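Local coordinates for hypothetical protein TT1561 (Thermus thermophilus, PDB 1UF3) that is of unknown function but binds calcium and, as a member of the calcineurin-like metallophosphoesterase superfamily, probably acts as a phosphoesterase, at residues A[57-60]-A[65-68]; A[107-112]-A[141-146]; A[193-198]-A[218-223]. One frame throughout, in Å; residues are numbered along the deposited sequence.

Contact 1 of 3, residues A[57-60]-A[65-68]; sequences RILS and PTAY
The hydroxyl OG1 of T66 is held by two bonds, one given and one received: it donates to the carbonyl of L64 just ahead of the strand, and it accepts a hydrogen bond from water 1, whose oxygen lies 3.0 Å from T66 OG1. The same water donates a second bond to the main-chain oxygen of L59, with 2.6 Å between the water and L59 O. A single water thus ties the C-terminal part of helix 49-59 to the first residue of strand 66-69. Beside this polar bridge the contact is apolar. The methyl CG2 of T66 is anti to the backbone N while OG1 lies beside that nitrogen (chi1 -58°), a setting that turns the hydroxyl to the water and the methyl to L59. L59 and T66 reach toward each other tip to tip, with L59 CD2 3.8 Å from T66 CG2. The other methyl of L59 turns to the aromatic ring of Y68, and L59 CD1 approaches Y68 CE1 to 3.7 Å on an oblique path. Further out, F56 of the same helix meets the Y68 ring, and the phenolic OH of Y68 hydrogen-bonds to E88. S60 OG donates to R57 O at 2.6 Å, tilted 33° out of the carbonyl plane, and ties its side chain to the main chain one turn earlier. Helix 49-59 connects strands 35-39 and 66-69 in a beta-alpha-beta crossover, and the contact lies where the chain returns to the sheet. All three touching residues are buried, and their chemistry implies a division of labour: methyl and ring groups make the direct joint, whereas a buried carbonyl and hydroxyl are bridged by one water, the hydroxyl having L64 O as a second partner.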
loop_
_atom_site.group_PDB
_atom_site.type_symbol
_atom_site.label_atom_id
_atom_site.label_comp_id
_atom_site.label_asym_id
_atom_site.label_seq_id
_atom_site.Cartn_x
_atom_site.Cartn_y
_atom_site.Cartn_z
ATOM N N ARG A 57 -26.931 -3.106 -4.186
ATOM C CA ARG A 57 -26.408 -1.979 -3.422
ATOM C C ARG A 57 -25.512 -2.506 -2.298
ATOM O O ARG A 57 -24.436 -1.958 -2.020
ATOM C CB ARG A 57 -27.565 -1.170 -2.834
ATOM C CG ARG A 57 -27.119 0.053 -2.076
ATOM C CD ARG A 57 -27.582 1.330 -2.763
ATOM N NE ARG A 57 -26.902 2.497 -2.194
ATOM C CZ ARG A 57 -27.024 3.742 -2.646
ATOM N NH1 ARG A 57 -27.808 4.005 -3.686
ATOM N NH2 ARG A 57 -26.345 4.723 -2.060
ATOM N N ILE A 58 -25.971 -3.570 -1.645
ATOM C CA ILE A 58 -25.223 -4.193 -0.557
ATOM C C ILE A 58 -23.963 -4.875 -1.102
ATOM O O ILE A 58 -22.900 -4.740 -0.523
ATOM C CB ILE A 58 -26.116 -5.234 0.201
ATOM C CG1 ILE A 58 -26.981 -4.496 1.226
ATOM C CG2 ILE A 58 -25.255 -6.317 0.885
ATOM C CD1 ILE A 58 -28.200 -5.277 1.685
ATOM N N LEU A 59 -24.084 -5.578 -2.223
ATOM C CA LEU A 59 -22.925 -6.261 -2.810
ATOM C C LEU A 59 -21.867 -5.261 -3.268
ATOM O O LEU A 59 -20.668 -5.521 -3.156
ATOM C CB LEU A 59 -23.355 -7.100 -3.999
ATOM C CG LEU A 59 -22.627 -8.403 -4.335
ATOM C CD1 LEU A 59 -22.860 -8.677 -5.800
ATOM C CD2 LEU A 59 -21.156 -8.341 -4.034
ATOM N N SER A 60 -22.330 -4.109 -3.760
ATOM C CA SER A 60 -21.451 -3.045 -4.256
ATOM C C SER A 60 -20.507 -2.478 -3.197
ATOM O O SER A 60 -19.481 -1.881 -3.534
ATOM C CB SER A 60 -22.286 -1.900 -4.861
ATOM O OG SER A 60 -22.799 -1.051 -3.831
ATOM N N PRO A 65 -13.411 -7.028 -7.447
ATOM C CA PRO A 65 -13.916 -7.642 -8.675
ATOM C C PRO A 65 -14.987 -8.627 -8.204
ATOM O O PRO A 65 -14.775 -9.324 -7.211
ATOM C CB PRO A 65 -12.688 -8.352 -9.232
ATOM C CG PRO A 65 -11.586 -7.402 -8.855
ATOM C CD PRO A 65 -11.934 -7.041 -7.412
ATOM N N THR A 66 -16.117 -8.684 -8.903
ATOM C CA THR A 66 -17.216 -9.564 -8.501
ATOM C C THR A 66 -17.950 -10.113 -9.713
ATOM O O THR A 66 -18.273 -9.383 -10.645
ATOM C CB THR A 66 -18.213 -8.800 -7.591
ATOM O OG1 THR A 66 -17.511 -8.307 -6.449
ATOM C CG2 THR A 66 -19.354 -9.704 -7.109
ATOM N N ALA A 67 -18.206 -11.416 -9.713
ATOM C CA ALA A 67 -18.914 -12.007 -10.830
ATOM C C ALA A 67 -20.070 -12.816 -10.298
ATOM O O ALA A 67 -19.975 -13.439 -9.243
ATOM C CB ALA A 67 -17.980 -12.915 -11.654
ATOM N N TYR A 68 -21.159 -12.834 -11.047
ATOM C CA TYR A 68 -22.317 -13.592 -10.616
ATOM C C TYR A 68 -23.161 -14.045 -11.787
ATOM O O TYR A 68 -23.036 -13.518 -12.908
ATOM C CB TYR A 68 -23.167 -12.761 -9.611
ATOM C CG TYR A 68 -23.237 -11.263 -9.897
ATOM C CD1 TYR A 68 -22.448 -10.350 -9.180
ATOM C CD2 TYR A 68 -24.046 -10.764 -10.922
ATOM C CE1 TYR A 68 -22.461 -8.952 -9.494
ATOM C CE2 TYR A 68 -24.063 -9.382 -11.245
ATOM C CZ TYR A 68 -23.265 -8.495 -10.533
ATOM O OH TYR A 68 -23.218 -7.173 -10.927
HETATM O O HOH W 1 -19.364 -6.270 -5.312
#

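Contact 2 of 3, residues A[107-112]-A[141-146]; sequences PYLVAG and KALWEL
L109 sends both of its methyls toward L146, and the two side chains cross at about a right angle. L109 CD1 is 3.8 Å from L146 CD1, and L109 CD2 lies 3.9 Å from the same L146 methyl, which therefore sits against both branches of the fork. L109 CD2 also comes within 4.0 Å of L143 CD2. The other methyl of L143 reaches two residues further along the strand, where L143 CD1 meets A111 CB at 3.8 Å. L109 has CG anti to its backbone nitrogen (chi1 176°), which carries the branched end out from the strand, while the short A111 lets L143 come close. These contacts are purely apolar and all four residues are buried. What presents L143 and L146 together is a tight 3-10 turn over residues 142-145: L146 N donates to L143 O at 2.9 Å, so the two leucines flank a single turn. Beyond them, F101 touches both L109 and L146, F103 packs on L109, and F153 on L143. L146 also meets L146 of a neighbouring subunit, and K141 forms a salt bridge with E88 of that same subunit. Strand 108-118 here runs between strand 101-104, antiparallel to it, and strand 151-155, parallel to it, while the 3-10 turn, on the connection from helix 133-140 to strand 151-155, packs against one side of this sheet.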
loop_
_atom_site.group_PDB
_atom_site.type_symbol
_atom_site.label_atom_id
_atom_site.label_comp_id
_atom_site.label_asym_id
_atom_site.label_seq_id
_atom_site.Cartn_x
_atom_site.Cartn_y
_atom_site.Cartn_z
ATOM N N PRO A 107 -3.794 -13.607 -15.746
ATOM C CA PRO A 107 -5.204 -13.295 -16.012
ATOM C C PRO A 107 -6.148 -14.497 -15.931
ATOM O O PRO A 107 -5.708 -15.651 -15.990
ATOM C CB PRO A 107 -5.168 -12.721 -17.424
ATOM C CG PRO A 107 -4.062 -13.522 -18.073
ATOM C CD PRO A 107 -3.009 -13.651 -16.993
ATOM N N TYR A 108 -7.441 -14.211 -15.775
ATOM C CA TYR A 108 -8.468 -15.251 -15.760
ATOM C C TYR A 108 -9.620 -14.776 -16.621
ATOM O O TYR A 108 -10.020 -13.630 -16.539
ATOM C CB TYR A 108 -8.971 -15.540 -14.345
ATOM C CG TYR A 108 -7.902 -16.088 -13.439
ATOM C CD1 TYR A 108 -7.244 -15.264 -12.540
ATOM C CD2 TYR A 108 -7.527 -17.438 -13.495
ATOM C CE1 TYR A 108 -6.233 -15.756 -11.717
ATOM C CE2 TYR A 108 -6.530 -17.933 -12.666
ATOM C CZ TYR A 108 -5.889 -17.086 -11.783
ATOM O OH TYR A 108 -4.897 -17.553 -10.945
ATOM N N LEU A 109 -10.120 -15.661 -17.469
ATOM C CA LEU A 109 -11.250 -15.371 -18.331
ATOM C C LEU A 109 -12.464 -15.941 -17.555
ATOM O O LEU A 109 -12.607 -17.171 -17.417
ATOM C CB LEU A 109 -11.057 -16.078 -19.678
ATOM C CG LEU A 109 -12.178 -15.984 -20.725
ATOM C CD1 LEU A 109 -12.537 -14.523 -20.942
ATOM C CD2 LEU A 109 -11.737 -16.626 -22.037
ATOM N N VAL A 110 -13.293 -15.044 -17.013
ATOM C CA VAL A 110 -14.473 -15.423 -16.230
ATOM C C VAL A 110 -15.740 -15.404 -17.079
ATOM O O VAL A 110 -16.043 -14.429 -17.760
ATOM C CB VAL A 110 -14.641 -14.495 -15.022
ATOM C CG1 VAL A 110 -15.813 -14.980 -14.110
ATOM C CG2 VAL A 110 -13.345 -14.441 -14.236
ATOM N N ALA A 111 -16.473 -16.511 -17.063
ATOM C CA ALA A 111 -17.688 -16.609 -17.850
ATOM C C ALA A 111 -18.697 -17.514 -17.156
ATOM O O ALA A 111 -18.348 -18.289 -16.253
ATOM C CB ALA A 111 -17.380 -17.169 -19.219
ATOM N N GLY A 112 -19.944 -17.437 -17.596
ATOM C CA GLY A 112 -20.944 -18.294 -16.987
ATOM C C GLY A 112 -22.225 -18.483 -17.766
ATOM O O GLY A 112 -22.465 -17.858 -18.813
ATOM N N LYS A 141 -19.156 -21.272 -26.630
ATOM C CA LYS A 141 -18.255 -21.428 -27.757
ATOM C C LYS A 141 -17.600 -20.104 -28.170
ATOM O O LYS A 141 -16.564 -20.114 -28.830
ATOM C CB LYS A 141 -18.963 -22.050 -28.969
ATOM C CG LYS A 141 -19.883 -21.111 -29.712
ATOM C CD LYS A 141 -20.219 -21.665 -31.074
ATOM C CE LYS A 141 -21.157 -20.727 -31.826
ATOM N NZ LYS A 141 -21.384 -21.158 -33.233
ATOM N N ALA A 142 -18.201 -18.976 -27.789
ATOM C CA ALA A 142 -17.627 -17.663 -28.127
ATOM C C ALA A 142 -16.237 -17.510 -27.523
ATOM O O ALA A 142 -15.419 -16.786 -28.036
ATOM C CB ALA A 142 -18.519 -16.538 -27.596
ATOM N N LEU A 143 -15.973 -18.221 -26.436
ATOM C CA LEU A 143 -14.700 -18.114 -25.751
ATOM C C LEU A 143 -13.490 -18.679 -26.494
ATOM O O LEU A 143 -12.351 -18.291 -26.197
ATOM C CB LEU A 143 -14.813 -18.775 -24.377
ATOM C CG LEU A 143 -15.889 -18.227 -23.435
ATOM C CD1 LEU A 143 -15.898 -19.057 -22.149
ATOM C CD2 LEU A 143 -15.605 -16.762 -23.107
ATOM N N TRP A 144 -13.728 -19.590 -27.439
ATOM C CA TRP A 144 -12.647 -20.194 -28.202
ATOM C C TRP A 144 -11.900 -19.143 -29.019
ATOM O O TRP A 144 -10.775 -19.382 -29.441
ATOM C CB TRP A 144 -13.173 -21.288 -29.148
ATOM C CG TRP A 144 -13.730 -22.514 -28.446
ATOM C CD1 TRP A 144 -14.986 -23.047 -28.596
ATOM C CD2 TRP A 144 -13.038 -23.379 -27.532
ATOM N NE1 TRP A 144 -15.111 -24.191 -27.836
ATOM C CE2 TRP A 144 -13.935 -24.415 -27.172
ATOM C CE3 TRP A 144 -11.748 -23.381 -26.984
ATOM C CZ2 TRP A 144 -13.583 -25.437 -26.287
ATOM C CZ3 TRP A 144 -11.397 -24.397 -26.105
ATOM C CH2 TRP A 144 -12.314 -25.413 -25.762
ATOM N N GLU A 145 -12.519 -17.984 -29.245
ATOM C CA GLU A 145 -11.862 -16.932 -30.017
ATOM C C GLU A 145 -10.793 -16.271 -29.149
ATOM O O GLU A 145 -9.846 -15.680 -29.658
ATOM C CB GLU A 145 -12.873 -15.867 -30.469
ATOM C CG GLU A 145 -14.118 -16.409 -31.160
ATOM C CD GLU A 145 -14.107 -16.287 -32.681
ATOM O OE1 GLU A 145 -13.084 -15.872 -33.274
ATOM O OE2 GLU A 145 -15.150 -16.619 -33.290
ATOM N N LEU A 146 -10.960 -16.367 -27.835
ATOM C CA LEU A 146 -10.020 -15.765 -26.901
ATOM C C LEU A 146 -8.933 -16.792 -26.583
ATOM O O LEU A 146 -9.208 -17.845 -26.014
ATOM C CB LEU A 146 -10.768 -15.313 -25.635
ATOM C CG LEU A 146 -12.018 -14.471 -25.952
ATOM C CD1 LEU A 146 -12.583 -13.857 -24.686
ATOM C CD2 LEU A 146 -11.656 -13.363 -26.955
#

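Contact 3 of 3, residues A[193-198]-A[218-223]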
loop_
_atom_site.group_PDB
_atom_site.type_symbol
_atom_site.label_atom_id
_atom_site.label_comp_id
_atom_site.label_asym_id
_atom_site.label_seq_id
_atom_site.Cartn_x
_atom_site.Cartn_y
_atom_site.Cartn_z
ATOM N N HIS A 193 -15.550 -29.913 -2.787
ATOM C CA HIS A 193 -14.943 -29.755 -4.088
ATOM C C HIS A 193 -14.286 -31.029 -4.562
ATOM O O HIS A 193 -13.872 -31.871 -3.761
ATOM C CB HIS A 193 -13.921 -28.613 -4.021
ATOM C CG HIS A 193 -12.794 -28.867 -3.071
ATOM N ND1 HIS A 193 -11.554 -29.308 -3.486
ATOM C CD2 HIS A 193 -12.714 -28.744 -1.726
ATOM C CE1 HIS A 193 -10.759 -29.440 -2.439
ATOM N NE2 HIS A 193 -11.439 -29.105 -1.356
ATOM N N GLU A 194 -14.180 -31.156 -5.875
ATOM C CA GLU A 194 -13.554 -32.322 -6.480
ATOM C C GLU A 194 -12.926 -31.912 -7.796
ATOM O O GLU A 194 -13.200 -30.832 -8.302
ATOM C CB GLU A 194 -14.614 -33.390 -6.763
ATOM C CG GLU A 194 -15.234 -33.999 -5.528
ATOM C CD GLU A 194 -14.468 -35.225 -5.075
ATOM O OE1 GLU A 194 -13.393 -35.070 -4.458
ATOM O OE2 GLU A 194 -14.938 -36.347 -5.369
HETATM N N MSE A 195 -12.075 -32.775 -8.340
HETATM C CA MSE A 195 -11.475 -32.512 -9.634
HETATM C C MSE A 195 -12.303 -33.284 -10.660
HETATM O O MSE A 195 -12.772 -34.394 -10.386
HETATM C CB MSE A 195 -10.030 -33.024 -9.694
HETATM C CG MSE A 195 -9.081 -32.385 -8.703
HETATM SE SE MSE A 195 -8.818 -30.476 -9.039
HETATM C CE MSE A 195 -8.429 -30.516 -10.914
ATOM N N LEU A 196 -12.496 -32.675 -11.826
ATOM C CA LEU A 196 -13.204 -33.283 -12.942
ATOM C C LEU A 196 -12.188 -33.073 -14.056
ATOM O O LEU A 196 -12.143 -32.006 -14.704
ATOM C CB LEU A 196 -14.505 -32.535 -13.258
ATOM C CG LEU A 196 -15.496 -33.289 -14.166
ATOM C CD1 LEU A 196 -16.852 -32.596 -14.146
ATOM C CD2 LEU A 196 -14.939 -33.397 -15.602
ATOM N N GLY A 197 -11.349 -34.086 -14.254
ATOM C CA GLY A 197 -10.303 -33.979 -15.249
ATOM C C GLY A 197 -9.333 -32.982 -14.655
ATOM O O GLY A 197 -8.989 -33.070 -13.477
ATOM N N ALA A 198 -8.919 -32.002 -15.447
ATOM C CA ALA A 198 -7.994 -30.992 -14.948
ATOM C C ALA A 198 -8.731 -29.795 -14.329
ATOM O O ALA A 198 -8.093 -28.829 -13.904
ATOM C CB ALA A 198 -7.091 -30.520 -16.079
ATOM N N ARG A 218 -4.411 -20.962 -6.324
ATOM C CA ARG A 218 -3.140 -21.610 -6.591
ATOM C C ARG A 218 -3.053 -22.992 -5.963
ATOM O O ARG A 218 -2.471 -23.894 -6.548
ATOM C CB ARG A 218 -1.988 -20.732 -6.098
ATOM C CG ARG A 218 -1.951 -19.369 -6.777
ATOM C CD ARG A 218 -0.714 -18.571 -6.356
ATOM N NE ARG A 218 0.456 -19.000 -7.099
ATOM C CZ ARG A 218 1.709 -18.757 -6.739
ATOM N NH1 ARG A 218 1.969 -18.083 -5.632
ATOM N NH2 ARG A 218 2.706 -19.194 -7.500
ATOM N N ALA A 219 -3.651 -23.164 -4.793
ATOM C CA ALA A 219 -3.611 -24.459 -4.104
ATOM C C ALA A 219 -4.814 -25.368 -4.358
ATOM O O ALA A 219 -4.790 -26.540 -3.968
ATOM C CB ALA A 219 -3.464 -24.242 -2.599
ATOM N N ARG A 220 -5.846 -24.841 -5.016
ATOM C CA ARG A 220 -7.069 -25.592 -5.253
ATOM C C ARG A 220 -7.535 -26.141 -3.912
ATOM O O ARG A 220 -7.919 -27.314 -3.786
ATOM C CB ARG A 220 -6.841 -26.727 -6.249
ATOM C CG ARG A 220 -6.470 -26.217 -7.610
ATOM C CD ARG A 220 -6.444 -27.315 -8.618
ATOM N NE ARG A 220 -6.160 -26.766 -9.934
ATOM C CZ ARG A 220 -5.029 -26.135 -10.238
ATOM N NH1 ARG A 220 -4.088 -25.984 -9.312
ATOM N NH2 ARG A 220 -4.845 -25.651 -11.457
ATOM N N LYS A 221 -7.470 -25.276 -2.906
ATOM C CA LYS A 221 -7.888 -25.595 -1.552
ATOM C C LYS A 221 -8.965 -24.576 -1.163
ATOM O O LYS A 221 -8.954 -23.450 -1.657
ATOM C CB LYS A 221 -6.720 -25.468 -0.576
ATOM C CG LYS A 221 -5.712 -26.590 -0.600
ATOM C CD LYS A 221 -4.681 -26.376 0.511
ATOM C CE LYS A 221 -3.632 -27.483 0.544
ATOM N NZ LYS A 221 -2.731 -27.356 1.729
ATOM N N LEU A 222 -9.879 -24.976 -0.282
ATOM C CA LEU A 222 -10.953 -24.101 0.183
ATOM C C LEU A 222 -10.908 -23.978 1.693
ATOM O O LEU A 222 -10.536 -24.931 2.390
ATOM C CB LEU A 222 -12.331 -24.674 -0.154
ATOM C CG LEU A 222 -12.790 -24.921 -1.583
ATOM C CD1 LEU A 222 -14.201 -25.497 -1.558
ATOM C CD2 LEU A 222 -12.764 -23.623 -2.354
ATOM N N GLU A 223 -11.291 -22.805 2.193
ATOM C CA GLU A 223 -11.390 -22.574 3.627
ATOM C C GLU A 223 -12.878 -22.373 3.817
ATOM O O GLU A 223 -13.521 -21.706 3.010
ATOM C CB GLU A 223 -10.614 -21.340 4.055
ATOM C CG GLU A 223 -9.149 -21.653 4.284
ATOM C CD GLU A 223 -8.312 -20.423 4.517
ATOM O OE1 GLU A 223 -8.092 -19.660 3.550
ATOM O OE2 GLU A 223 -7.879 -20.222 5.669
HETATM O O HOH W 2 -9.478 -27.698 0.925
HETATM O O HOH W 3 -7.952 -26.741 -12.382
#
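R220, which meets M195 across this contact, opens a G1 beta bulge: R220 and K221 together face D216 where strands 211-216 and 221-226 join in a hairpin. Its backbone takes the left-handed conformation (phi 52°) that is usual at the first position of such a bulge, and A219 donates its N-H to the side chain of D216. From here the R220 side chain runs extended from CG to NE and crosses M195, a selenomethionine in this crystal, at about a right angle, with R220 CD 4.0 Å from the selenium of M195. Water 3 lies at the edge of the guanidinium group and in its plane, accepting from R220 NE at 3.0 Å. That water donates in turn to A198 O, only 2.6 Å away, linking the arginine to the loop beyond strand 192-196. The contact joins the margins of two different sheets of the metallophosphoesterase fold, since strand 221-226 is outermost in the six-stranded sheet within this chain and strand 192-196 pairs with 199-203 in the other. Between them H193 and L222 slide past each other in opposite directions, and L222 CD1 approaches H193 CD2 to 3.6 Å. CG of H193 stands between the backbone nitrogen and the carbonyl carbon (chi1 62°), which swings the imidazole across to L222. Water 2 accepts from L222 N at 3.0 Å and has a weak bond with H193 NE2. At H193 an alanine removes the imidazole, which would probably leave L222 CD1 without its partner on this strand and water 2 without its weak hold there. W200 meets the H193 ring with the planes nearly perpendicular, and also touches R220 and L222. E223 forms a salt bridge with R2 of a neighbouring subunit.

Contacts 1 and 2 are buried, contact 3 lies at the surface, and their chemistry differs. Contact 2 relies on aliphatic packing, contact 1 adds one bridging water, and contact 3 combines apolar touches with two bridging waters. Contact 1 works within one crossover of the six-stranded sheet, contact 2 fastens a connection onto the other sheet, and contact 3 spans the margins of both. The first two meet directly where A67 CB packs on V110 CG1 at 3.9 Å, each residue turned away from its own partner segment. Contacts 2 and 3 share the second sheet, their nearest atoms about 5 Å apart.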